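Side-chain contacts in neurotoxin (Clostridium botulinum, PDB 2QN0), which probably cleaves SNARE proteins as the zinc-dependent light chain protease of botulinum neurotoxin type C1, an enzyme with dual substrate specificity: residues A181-F186 / A242-Q247; I46-S51 / S81-F86; Y330-E335 / V340-N345; L409-G412 / S416-P419. One frame throughout, in Å; residues are numbered along the deposited sequence.

Contact 1: residues A181-F186 / A242-Q247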
loop_
_atom_site.group_PDB
_atom_site.type_symbol
_atom_site.label_atom_id
_atom_site.label_comp_id
_atom_site.label_asym_id
_atom_site.label_seq_id
_atom_site.Cartn_x
_atom_site.Cartn_y
_atom_site.Cartn_z
ATOM N N ALA A 181 4.590 -16.019 0.361
ATOM C CA ALA A 181 3.544 -16.286 1.337
ATOM C C ALA A 181 2.307 -15.406 1.139
ATOM O O ALA A 181 1.204 -15.795 1.512
ATOM C CB ALA A 181 4.097 -16.100 2.752
ATOM N N ALA A 182 2.489 -14.224 0.554
ATOM C CA ALA A 182 1.375 -13.304 0.314
ATOM C C ALA A 182 0.365 -13.867 -0.683
ATOM O O ALA A 182 -0.767 -13.391 -0.764
ATOM C CB ALA A 182 1.902 -11.967 -0.202
ATOM N N GLN A 183 0.783 -14.874 -1.441
ATOM C CA GLN A 183 -0.079 -15.496 -2.447
ATOM C C GLN A 183 -0.578 -16.856 -1.968
ATOM O O GLN A 183 -1.267 -17.564 -2.708
ATOM C CB GLN A 183 0.706 -15.703 -3.750
ATOM C CG GLN A 183 1.398 -14.455 -4.277
ATOM C CD GLN A 183 2.365 -14.744 -5.415
ATOM O OE1 GLN A 183 2.698 -15.899 -5.696
ATOM N NE2 GLN A 183 2.834 -13.690 -6.066
ATOM N N GLU A 184 -0.256 -17.206 -0.725
ATOM C CA GLU A 184 -0.616 -18.519 -0.200
ATOM C C GLU A 184 -1.346 -18.560 1.142
ATOM O O GLU A 184 -1.094 -19.446 1.960
ATOM C CB GLU A 184 0.655 -19.369 -0.118
ATOM C CG GLU A 184 1.316 -19.616 -1.470
ATOM C CD GLU A 184 2.743 -20.125 -1.346
ATOM O OE1 GLU A 184 3.067 -20.758 -0.321
ATOM O OE2 GLU A 184 3.540 -19.902 -2.282
ATOM N N GLY A 185 -2.251 -17.610 1.362
ATOM C CA GLY A 185 -3.013 -17.575 2.600
ATOM C C GLY A 185 -2.317 -17.009 3.829
ATOM O O GLY A 185 -2.952 -16.348 4.651
ATOM N N PHE A 186 -1.020 -17.263 3.965
ATOM C CA PHE A 186 -0.274 -16.770 5.128
ATOM C C PHE A 186 -0.282 -15.250 5.203
ATOM O O PHE A 186 -0.591 -14.657 6.240
ATOM C CB PHE A 186 1.192 -17.196 5.058
ATOM C CG PHE A 186 1.401 -18.676 4.936
ATOM C CD1 PHE A 186 1.201 -19.513 6.027
ATOM C CD2 PHE A 186 1.813 -19.229 3.728
ATOM C CE1 PHE A 186 1.411 -20.888 5.916
ATOM C CE2 PHE A 186 2.026 -20.600 3.608
ATOM C CZ PHE A 186 1.824 -21.429 4.706
ATOM N N ALA A 242 -2.996 -12.392 -2.640
ATOM C CA ALA A 242 -2.378 -11.680 -3.757
ATOM C C ALA A 242 -2.307 -12.587 -4.984
ATOM O O ALA A 242 -2.049 -13.786 -4.865
ATOM C CB ALA A 242 -0.972 -11.212 -3.373
ATOM N N ILE A 243 -2.548 -12.014 -6.158
ATOM C CA ILE A 243 -2.492 -12.774 -7.408
ATOM C C ILE A 243 -1.096 -12.603 -7.995
ATOM O O ILE A 243 -0.587 -11.485 -8.071
ATOM C CB ILE A 243 -3.513 -12.245 -8.443
ATOM C CG1 ILE A 243 -4.919 -12.214 -7.834
ATOM C CG2 ILE A 243 -3.481 -13.120 -9.698
ATOM C CD1 ILE A 243 -5.467 -13.565 -7.467
ATOM N N PRO A 244 -0.452 -13.707 -8.412
ATOM C CA PRO A 244 0.895 -13.619 -8.985
ATOM C C PRO A 244 0.949 -12.605 -10.126
ATOM O O PRO A 244 -0.003 -12.476 -10.899
ATOM C CB PRO A 244 1.161 -15.047 -9.457
ATOM C CG PRO A 244 0.388 -15.867 -8.477
ATOM C CD PRO A 244 -0.914 -15.107 -8.381
ATOM N N ASN A 245 2.066 -11.890 -10.230
ATOM C CA ASN A 245 2.223 -10.876 -11.266
ATOM C C ASN A 245 2.221 -11.420 -12.695
ATOM O O ASN A 245 2.121 -10.650 -13.649
ATOM C CB ASN A 245 3.502 -10.066 -11.023
ATOM C CG ASN A 245 4.733 -10.938 -10.894
ATOM O OD1 ASN A 245 5.022 -11.762 -11.763
ATOM N ND2 ASN A 245 5.472 -10.758 -9.805
ATOM N N ASP A 246 2.323 -12.737 -12.846
ATOM C CA ASP A 246 2.322 -13.341 -14.178
ATOM C C ASP A 246 0.907 -13.526 -14.723
ATOM O O ASP A 246 0.724 -13.961 -15.860
ATOM C CB ASP A 246 3.053 -14.689 -14.163
ATOM C CG ASP A 246 2.507 -15.641 -13.117
ATOM O OD1 ASP A 246 1.284 -15.886 -13.111
ATOM O OD2 ASP A 246 3.304 -16.151 -12.302
ATOM N N GLN A 247 -0.089 -13.208 -13.902
ATOM C CA GLN A 247 -1.491 -13.312 -14.309
ATOM C C GLN A 247 -1.870 -11.949 -14.877
ATOM O O GLN A 247 -2.081 -10.996 -14.134
ATOM C CB GLN A 247 -2.363 -13.654 -13.101
ATOM C CG GLN A 247 -2.036 -15.007 -12.497
ATOM C CD GLN A 247 -2.188 -16.132 -13.506
ATOM O OE1 GLN A 247 -3.264 -16.335 -14.063
ATOM N NE2 GLN A 247 -1.110 -16.864 -13.745
HETATM O O HOH W 1 4.227 -12.771 -8.374
#

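Contact 2: residues I46-S51 / S81-F86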
loop_
_atom_site.group_PDB
_atom_site.type_symbol
_atom_site.label_atom_id
_atom_site.label_comp_id
_atom_site.label_asym_id
_atom_site.label_seq_id
_atom_site.Cartn_x
_atom_site.Cartn_y
_atom_site.Cartn_z
ATOM N N ILE A 46 8.776 4.943 7.120
ATOM C CA ILE A 46 10.198 5.284 7.093
ATOM C C ILE A 46 10.262 6.256 5.920
ATOM O O ILE A 46 10.215 5.844 4.759
ATOM C CB ILE A 46 11.085 4.061 6.804
ATOM C CG1 ILE A 46 10.901 3.011 7.904
ATOM C CG2 ILE A 46 12.552 4.492 6.735
ATOM C CD1 ILE A 46 11.697 1.734 7.676
ATOM N N PRO A 47 10.345 7.566 6.212
ATOM C CA PRO A 47 10.398 8.645 5.217
ATOM C C PRO A 47 11.680 8.741 4.392
ATOM O O PRO A 47 12.213 9.835 4.210
ATOM C CB PRO A 47 10.183 9.913 6.058
ATOM C CG PRO A 47 9.724 9.419 7.409
ATOM C CD PRO A 47 10.444 8.120 7.570
ATOM N N ASP A 48 12.166 7.609 3.891
ATOM C CA ASP A 48 13.392 7.585 3.089
ATOM C C ASP A 48 13.134 7.017 1.696
ATOM O O ASP A 48 12.136 6.330 1.471
ATOM C CB ASP A 48 14.455 6.682 3.726
ATOM C CG ASP A 48 14.842 7.098 5.125
ATOM O OD1 ASP A 48 14.481 8.212 5.560
ATOM O OD2 ASP A 48 15.529 6.290 5.785
ATOM N N ARG A 49 14.043 7.293 0.765
ATOM C CA ARG A 49 13.926 6.732 -0.577
ATOM C C ARG A 49 14.249 5.251 -0.367
ATOM O O ARG A 49 15.015 4.902 0.535
ATOM C CB ARG A 49 14.932 7.383 -1.537
ATOM C CG ARG A 49 14.645 8.853 -1.831
ATOM C CD ARG A 49 13.289 9.038 -2.519
ATOM N NE ARG A 49 13.293 8.557 -3.902
ATOM C CZ ARG A 49 13.813 9.229 -4.926
ATOM N NH1 ARG A 49 14.369 10.419 -4.727
ATOM N NH2 ARG A 49 13.775 8.715 -6.152
ATOM N N PHE A 50 13.670 4.387 -1.198
ATOM C CA PHE A 50 13.848 2.942 -1.063
ATOM C C PHE A 50 14.246 2.289 -2.386
ATOM O O PHE A 50 13.763 2.676 -3.445
ATOM C CB PHE A 50 12.523 2.332 -0.570
ATOM C CG PHE A 50 12.568 0.842 -0.324
ATOM C CD1 PHE A 50 13.089 0.331 0.861
ATOM C CD2 PHE A 50 12.047 -0.045 -1.263
ATOM C CE1 PHE A 50 13.086 -1.042 1.113
ATOM C CE2 PHE A 50 12.040 -1.424 -1.021
ATOM C CZ PHE A 50 12.561 -1.922 0.171
ATOM N N SER A 51 15.128 1.299 -2.322
ATOM C CA SER A 51 15.541 0.596 -3.529
ATOM C C SER A 51 15.873 -0.858 -3.250
ATOM O O SER A 51 16.270 -1.217 -2.138
ATOM C CB SER A 51 16.752 1.275 -4.173
ATOM O OG SER A 51 17.148 0.573 -5.343
ATOM N N SER A 81 14.742 17.950 6.279
ATOM C CA SER A 81 13.622 18.854 6.061
ATOM C C SER A 81 12.614 18.200 5.113
ATOM O O SER A 81 11.403 18.300 5.310
ATOM C CB SER A 81 14.118 20.170 5.459
ATOM O OG SER A 81 13.044 21.075 5.284
ATOM N N ASP A 82 13.128 17.539 4.081
ATOM C CA ASP A 82 12.291 16.849 3.103
ATOM C C ASP A 82 11.548 15.702 3.775
ATOM O O ASP A 82 10.357 15.497 3.546
ATOM C CB ASP A 82 13.156 16.288 1.973
ATOM C CG ASP A 82 13.250 17.225 0.787
ATOM O OD1 ASP A 82 13.422 18.444 0.998
ATOM O OD2 ASP A 82 13.157 16.737 -0.361
ATOM N N LYS A 83 12.265 14.961 4.610
ATOM C CA LYS A 83 11.689 13.822 5.314
ATOM C C LYS A 83 10.586 14.246 6.271
ATOM O O LYS A 83 9.574 13.557 6.408
ATOM C CB LYS A 83 12.787 13.062 6.061
ATOM C CG LYS A 83 13.843 12.488 5.133
ATOM C CD LYS A 83 14.892 11.683 5.874
ATOM C CE LYS A 83 15.862 11.038 4.890
ATOM N NZ LYS A 83 16.860 10.169 5.566
ATOM N N ASP A 84 10.776 15.387 6.927
ATOM C CA ASP A 84 9.781 15.890 7.861
ATOM C C ASP A 84 8.488 16.202 7.108
ATOM O O ASP A 84 7.392 15.857 7.552
ATOM C CB ASP A 84 10.295 17.160 8.550
ATOM C CG ASP A 84 9.349 17.663 9.618
ATOM O OD1 ASP A 84 9.214 16.989 10.664
ATOM O OD2 ASP A 84 8.732 18.728 9.413
ATOM N N THR A 85 8.622 16.862 5.965
ATOM C CA THR A 85 7.464 17.214 5.159
ATOM C C THR A 85 6.757 15.956 4.656
ATOM O O THR A 85 5.533 15.857 4.729
ATOM C CB THR A 85 7.882 18.097 3.971
ATOM O OG1 THR A 85 8.339 19.361 4.469
ATOM C CG2 THR A 85 6.713 18.326 3.027
ATOM N N PHE A 86 7.534 14.999 4.158
ATOM C CA PHE A 86 6.974 13.742 3.656
ATOM C C PHE A 86 6.219 13.034 4.776
ATOM O O PHE A 86 5.083 12.589 4.594
ATOM C CB PHE A 86 8.093 12.832 3.147
ATOM C CG PHE A 86 7.610 11.496 2.649
ATOM C CD1 PHE A 86 7.083 11.363 1.367
ATOM C CD2 PHE A 86 7.675 10.375 3.467
ATOM C CE1 PHE A 86 6.630 10.126 0.903
ATOM C CE2 PHE A 86 7.221 9.129 3.013
ATOM C CZ PHE A 86 6.699 9.010 1.728
HETATM O O HOH W 2 17.446 7.608 7.195
#

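Contact 3: residues Y330-E335 / V340-N345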
loop_
_atom_site.group_PDB
_atom_site.type_symbol
_atom_site.label_atom_id
_atom_site.label_comp_id
_atom_site.label_asym_id
_atom_site.label_seq_id
_atom_site.Cartn_x
_atom_site.Cartn_y
_atom_site.Cartn_z
ATOM N N TYR A 330 -8.878 -14.590 9.846
ATOM C CA TYR A 330 -9.439 -15.368 8.747
ATOM C C TYR A 330 -10.925 -15.680 8.887
ATOM O O TYR A 330 -11.527 -16.274 7.990
ATOM C CB TYR A 330 -8.647 -16.665 8.601
ATOM C CG TYR A 330 -7.187 -16.455 8.253
ATOM C CD1 TYR A 330 -6.814 -15.937 7.015
ATOM C CD2 TYR A 330 -6.178 -16.780 9.160
ATOM C CE1 TYR A 330 -5.476 -15.752 6.684
ATOM C CE2 TYR A 330 -4.832 -16.596 8.840
ATOM C CZ TYR A 330 -4.491 -16.083 7.598
ATOM O OH TYR A 330 -3.168 -15.901 7.258
ATOM N N ARG A 331 -11.511 -15.274 10.009
ATOM C CA ARG A 331 -12.928 -15.504 10.279
ATOM C C ARG A 331 -13.275 -16.991 10.265
ATOM O O ARG A 331 -14.313 -17.398 9.739
ATOM C CB ARG A 331 -13.792 -14.745 9.268
ATOM C CG ARG A 331 -13.554 -13.239 9.307
ATOM C CD ARG A 331 -14.466 -12.479 8.368
ATOM N NE ARG A 331 -14.129 -11.057 8.343
ATOM C CZ ARG A 331 -14.749 -10.153 7.590
ATOM N NH1 ARG A 331 -15.747 -10.518 6.795
ATOM N NH2 ARG A 331 -14.366 -8.883 7.628
ATOM N N PHE A 332 -12.394 -17.795 10.848
ATOM C CA PHE A 332 -12.617 -19.231 10.921
ATOM C C PHE A 332 -13.632 -19.517 12.015
ATOM O O PHE A 332 -13.960 -18.642 12.819
ATOM C CB PHE A 332 -11.316 -19.976 11.237
ATOM C CG PHE A 332 -10.295 -19.940 10.128
ATOM C CD1 PHE A 332 -10.688 -19.885 8.793
ATOM C CD2 PHE A 332 -8.938 -20.033 10.421
ATOM C CE1 PHE A 332 -9.745 -19.928 7.769
ATOM C CE2 PHE A 332 -7.985 -20.078 9.404
ATOM C CZ PHE A 332 -8.395 -20.027 8.072
ATOM N N VAL A 333 -14.130 -20.748 12.037
ATOM C CA VAL A 333 -15.103 -21.164 13.036
ATOM C C VAL A 333 -14.446 -22.161 13.981
ATOM O O VAL A 333 -13.571 -22.928 13.578
ATOM C CB VAL A 333 -16.331 -21.837 12.379
ATOM C CG1 VAL A 333 -17.294 -22.335 13.451
ATOM C CG2 VAL A 333 -17.027 -20.850 11.460
ATOM N N VAL A 334 -14.861 -22.135 15.242
ATOM C CA VAL A 334 -14.315 -23.053 16.229
ATOM C C VAL A 334 -15.410 -24.018 16.653
ATOM O O VAL A 334 -16.415 -23.611 17.237
ATOM C CB VAL A 334 -13.799 -22.304 17.471
ATOM C CG1 VAL A 334 -13.242 -23.298 18.479
ATOM C CG2 VAL A 334 -12.727 -21.302 17.065
ATOM N N GLU A 335 -15.215 -25.294 16.340
ATOM C CA GLU A 335 -16.181 -26.329 16.689
ATOM C C GLU A 335 -16.228 -26.506 18.203
ATOM O O GLU A 335 -15.294 -26.126 18.910
ATOM C CB GLU A 335 -15.790 -27.657 16.037
ATOM C CG GLU A 335 -15.700 -27.626 14.518
ATOM C CD GLU A 335 -17.026 -27.301 13.857
ATOM O OE1 GLU A 335 -18.038 -27.947 14.202
ATOM O OE2 GLU A 335 -17.055 -26.406 12.986
ATOM N N VAL A 340 -10.507 -26.025 14.600
ATOM C CA VAL A 340 -10.706 -24.851 13.761
ATOM C C VAL A 340 -11.103 -25.281 12.353
ATOM O O VAL A 340 -10.389 -26.049 11.710
ATOM C CB VAL A 340 -9.416 -24.010 13.669
ATOM C CG1 VAL A 340 -9.659 -22.777 12.805
ATOM C CG2 VAL A 340 -8.962 -23.596 15.067
ATOM N N THR A 341 -12.238 -24.779 11.878
ATOM C CA THR A 341 -12.708 -25.116 10.540
ATOM C C THR A 341 -13.017 -23.870 9.720
ATOM O O THR A 341 -13.264 -22.792 10.267
ATOM C CB THR A 341 -13.981 -25.982 10.593
ATOM O OG1 THR A 341 -15.022 -25.262 11.262
ATOM C CG2 THR A 341 -13.709 -27.282 11.343
ATOM N N VAL A 342 -13.003 -24.028 8.401
ATOM C CA VAL A 342 -13.292 -22.927 7.495
ATOM C C VAL A 342 -14.760 -22.958 7.081
ATOM O O VAL A 342 -15.260 -23.979 6.608
ATOM C CB VAL A 342 -12.430 -23.008 6.214
ATOM C CG1 VAL A 342 -12.698 -21.797 5.334
ATOM C CG2 VAL A 342 -10.955 -23.091 6.577
ATOM N N ASN A 343 -15.449 -21.842 7.278
ATOM C CA ASN A 343 -16.851 -21.727 6.897
ATOM C C ASN A 343 -16.852 -21.042 5.532
ATOM O O ASN A 343 -16.419 -19.896 5.413
ATOM C CB ASN A 343 -17.605 -20.880 7.927
ATOM C CG ASN A 343 -19.056 -20.647 7.547
ATOM O OD1 ASN A 343 -19.352 -19.987 6.551
ATOM N ND2 ASN A 343 -19.970 -21.191 8.344
ATOM N N ARG A 344 -17.321 -21.744 4.502
ATOM C CA ARG A 344 -17.338 -21.180 3.155
ATOM C C ARG A 344 -18.077 -19.852 3.052
ATOM O O ARG A 344 -17.584 -18.917 2.421
ATOM C CB ARG A 344 -17.937 -22.176 2.155
ATOM C CG ARG A 344 -18.195 -21.574 0.775
ATOM C CD ARG A 344 -18.616 -22.629 -0.233
ATOM N NE ARG A 344 -17.467 -23.255 -0.879
ATOM C CZ ARG A 344 -16.734 -22.672 -1.824
ATOM N NH1 ARG A 344 -17.032 -21.447 -2.236
ATOM N NH2 ARG A 344 -15.701 -23.311 -2.356
ATOM N N ASN A 345 -19.257 -19.769 3.654
ATOM C CA ASN A 345 -20.034 -18.534 3.612
ATOM C C ASN A 345 -19.212 -17.350 4.113
ATOM O O ASN A 345 -19.166 -16.301 3.472
ATOM C CB ASN A 345 -21.306 -18.678 4.450
ATOM C CG ASN A 345 -22.450 -19.292 3.666
ATOM O OD1 ASN A 345 -22.240 -20.171 2.830
ATOM N ND2 ASN A 345 -23.667 -18.838 3.936
HETATM O O HOH W 3 -14.348 -19.272 7.635
#

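Contact 4: residues L409-G412 / S416-P419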
loop_
_atom_site.group_PDB
_atom_site.type_symbol
_atom_site.label_atom_id
_atom_site.label_comp_id
_atom_site.label_asym_id
_atom_site.label_seq_id
_atom_site.Cartn_x
_atom_site.Cartn_y
_atom_site.Cartn_z
ATOM N N LEU A 409 -18.614 20.664 -8.752
ATOM C CA LEU A 409 -18.101 19.845 -9.846
ATOM C C LEU A 409 -16.605 19.558 -9.752
ATOM O O LEU A 409 -15.879 19.635 -10.747
ATOM C CB LEU A 409 -18.429 20.495 -11.196
ATOM C CG LEU A 409 -19.928 20.595 -11.513
ATOM C CD1 LEU A 409 -20.132 21.245 -12.871
ATOM C CD2 LEU A 409 -20.549 19.207 -11.489
ATOM N N PHE A 410 -16.152 19.235 -8.546
ATOM C CA PHE A 410 -14.755 18.888 -8.309
ATOM C C PHE A 410 -13.738 19.893 -8.845
ATOM O O PHE A 410 -12.632 19.515 -9.228
ATOM C CB PHE A 410 -14.483 17.506 -8.919
ATOM C CG PHE A 410 -15.557 16.501 -8.621
ATOM C CD1 PHE A 410 -15.641 15.904 -7.366
ATOM C CD2 PHE A 410 -16.521 16.194 -9.574
ATOM C CE1 PHE A 410 -16.673 15.018 -7.066
ATOM C CE2 PHE A 410 -17.558 15.309 -9.284
ATOM C CZ PHE A 410 -17.633 14.720 -8.026
ATOM N N MET A 411 -14.095 21.174 -8.862
ATOM C CA MET A 411 -13.178 22.191 -9.367
ATOM C C MET A 411 -11.814 22.194 -8.689
ATOM O O MET A 411 -10.813 22.575 -9.300
ATOM C CB MET A 411 -13.809 23.582 -9.252
ATOM C CG MET A 411 -14.589 23.992 -10.482
ATOM S SD MET A 411 -15.249 25.663 -10.349
ATOM C CE MET A 411 -16.998 25.322 -10.353
ATOM N N GLY A 412 -11.765 21.770 -7.428
ATOM C CA GLY A 412 -10.496 21.739 -6.720
ATOM C C GLY A 412 -9.481 20.813 -7.376
ATOM O O GLY A 412 -8.269 21.007 -7.247
ATOM N N SER A 416 -7.300 23.464 -14.651
ATOM C CA SER A 416 -7.451 24.826 -15.152
ATOM C C SER A 416 -8.293 25.724 -14.252
ATOM O O SER A 416 -8.503 26.894 -14.570
ATOM C CB SER A 416 -8.055 24.812 -16.554
ATOM O OG SER A 416 -9.449 24.590 -16.492
ATOM N N ARG A 417 -8.773 25.191 -13.133
ATOM C CA ARG A 417 -9.590 25.989 -12.225
ATOM C C ARG A 417 -8.944 26.183 -10.855
ATOM O O ARG A 417 -9.334 27.080 -10.104
ATOM C CB ARG A 417 -10.980 25.357 -12.056
ATOM C CG ARG A 417 -11.770 25.190 -13.359
ATOM C CD ARG A 417 -11.935 26.511 -14.104
ATOM N NE ARG A 417 -12.787 27.457 -13.389
ATOM C CZ ARG A 417 -14.116 27.416 -13.384
ATOM N NH1 ARG A 417 -14.757 26.472 -14.061
ATOM N NH2 ARG A 417 -14.807 28.319 -12.703
ATOM N N ASN A 418 -7.957 25.351 -10.530
ATOM C CA ASN A 418 -7.271 25.453 -9.243
ATOM C C ASN A 418 -5.789 25.781 -9.415
ATOM O O ASN A 418 -4.982 24.907 -9.731
ATOM C CB ASN A 418 -7.412 24.148 -8.454
ATOM C CG ASN A 418 -6.945 24.288 -7.015
ATOM O OD1 ASN A 418 -6.358 25.304 -6.638
ATOM N ND2 ASN A 418 -7.199 23.265 -6.203
ATOM N N PRO A 419 -5.410 27.050 -9.195
ATOM C CA PRO A 419 -4.013 27.467 -9.335
ATOM C C PRO A 419 -3.063 26.847 -8.312
ATOM O O PRO A 419 -1.844 26.939 -8.458
ATOM C CB PRO A 419 -4.096 28.990 -9.221
ATOM C CG PRO A 419 -5.257 29.192 -8.301
ATOM C CD PRO A 419 -6.266 28.192 -8.828
#

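Contact 1: residues A181-F186 / A242-Q247
Ala182 and Ala242 meet through their backbones: the amide N of Ala242 donates to the carbonyl O of Ala182 over 3.1 Å, with an angle of 152° at the hydrogen and the donor tilted from the carbonyl plane. This is the direct hydrogen bond between residues 181-186 and 242-247. A weaker C-H...O contact runs the other way, from Gln183 CA to Ala242 O at 3.6 Å.

The apolar part is small. Methyl carbons Ala182 CB and Ala242 CB lie 4.3 Å apart, and both side chains also touch Asn237 on helix 223-238, which carries the zinc ligands His229 and His233. Alanine suits both places because a methyl group lets the two backbones come close beside that helix. The contact thus ties the 3-10 segment in the loop before strand 190-193 to the loop that leaves the zinc-binding helix of this metalloprotease; the side chain of Ala242 is about 11 Å from the zinc ion.

Gln183 extends its side chain across Pro244. Its CG stands beside the backbone N (chi1 -53°) and the chain then runs extended, so that the amide crosses the proline at a slant. Pro244 CG touches Gln183 OE1 at 3.6 Å, while Gln183 NE2 sits 3.5 Å from Pro244 CA.

Water completes the polar contacts. Gln183 NE2 donates to a water molecule at 2.8 Å, and the backbone N of Asn245 donates to the same water at 3.0 Å, within the type I turn from Pro244 to Gln247.

Contact 2: residues I46-S51 / S81-F86
Pro47 packs against Lys83 and Phe86 on one side of helix 80-97, and this is the close-fitting half of the contact. Its CB lies 3.6 Å from Phe86 CD2, approaching the ring obliquely. The ring is brought there by a first torsion that sets CG anti to the backbone N of Phe86 (chi1 178°). The carbonyl of Pro47 rests on the start of the lysine chain, with Pro47 O only 3.2 Å from Lys83 CG. Pro47 is the centre of an inverse gamma turn that follows strand 43-46, a bend that proline's restricted phi accommodates well. Phenylalanine suits its buried place, for its ring also touches Leu77, while Pro47 reaches back to Phe37 of strand 34-38. Helix 80-97 is in this way laid against the loop that follows strand 43-46 of the large mixed sheet.

The partly exposed half is polar and less firmly held. Lys83 runs fully extended beyond CG, its methylenes passing Pro47 O before the ammonium group reaches the carboxylate of Asp48. Lys83 NZ and Asp48 OD1 form a salt bridge at 3.1 Å, whose hydrogen bond is weak. A water molecule spans the two groups, donating to Asp48 OD2 at 2.7 Å and accepting a weak bond from Lys83 NZ at 3.1 Å.

Pro47 O, buried here without a hydrogen-bond partner, lies 3.1 Å from Asp48 OD1, another acceptor. The nearby ammonium group of Lys83 probably offsets the closeness of these two oxygens.

Contact 3: residues Y330-E335 / V340-N345
Val333 and Thr341 form the hydrogen-bonded pair of a short antiparallel hairpin, strands 333-334 and 340-341. Val333 N donates to Thr341 O and Thr341 N to Val333 O, both at 2.8 Å and nearly straight, at 172° and 173°. Beside this pair, Thr341 OG1 donates to Glu335 OE2 at 2.9 Å, meeting the carboxylate on its anti side, a little out of its plane. A bend at chi2 (-62°) curls the glutamate back across the threonine, whose hydroxyl sits between backbone N and carbonyl carbon.

Phe332 crosses Val340 obliquely and runs alongside Val342: its CB touches Val340 CG1 at 3.6 Å, and its CE1 touches Val342 CG2 at 3.6 Å. Tyr330 CB covers one ring face, over its centre, and Leu304 of helix 283-304 adds to this apolar side. Branched valines suit the extended backbone here.

Farther out, Arg331 ends helix 319-330 in a Schellman motif, and a water joins Arg331 O to Asn343 N. Asn343 is the N-cap of helix 344-357, its OD1 accepting from Lys346 N, while its CB touches Val333 CG2.

The backbone bonds thus join the strands, the Thr341-Glu335 bond adds a polar link on the face of Val333 and Thr341, and Phe332 with Val340 and Val342 gives the apolar packing.

Contact 4: residues L409-G412 / S416-P419
A bend of the long loop between strands 383-384 and 422-423 brings residues 409-412 back against 416-419, and a side-chain-to-backbone hydrogen bond closes it. Asn418 ND2 donates to Gly412 O at 2.7 Å, with 171° at the hydrogen. The donor lies in the carbonyl plane on a lone pair, and the oxygen lies within 5° of the amide plane of Asn418; each atom is thus in the other group's plane, while the two planes are turned nearly perpendicular about the bond. Placing CG anti to the backbone N (chi1 -169°) sends the amide of Asn418 to that carbonyl. Its other end is used too, since Asn418 OD1 accepts from Ala420 N; an asparagine can both donate and accept in this way.

Nearer the surface, Met411 lays its sulfur over one face of the Arg417 guanidinium, 3.5 Å above the plane and offset toward the rim. Met411 SD lies 3.6 Å from Arg417 NH2, a position reached because the arginine chain bends at chi2 and chi3. Leu406 touches both Met411 and Asn418.

The polarisable sulfur probably interacts favourably with the cation, while bonds at both ends of the buried Asn418 amide, the one from ND2 nearly straight, should fix its rotation.

In the fold
Along the chain the contacts follow in series as contact 2, contact 1, contact 3 and contact 4, all in the zinc protease light chain. Contacts 1 and 3 alone touch: Gly185 O accepts a probable hydrogen bond from Tyr330 OH at 2.7 Å, although their centres are about 21 Å apart. Helix 283-304 is packed by side chains from both. Contact 2 lies beside the large mixed sheet, its centre about 29 Å from that of contact 1, on the opposite side of the chain's centre. Contact 4 is remote, its centre about 49 Å from that of contact 3. Hence the loop 181-186 meets the end of helix 319-330, just before the hairpin, while contacts 2 and 4 lie in separate parts of the fold.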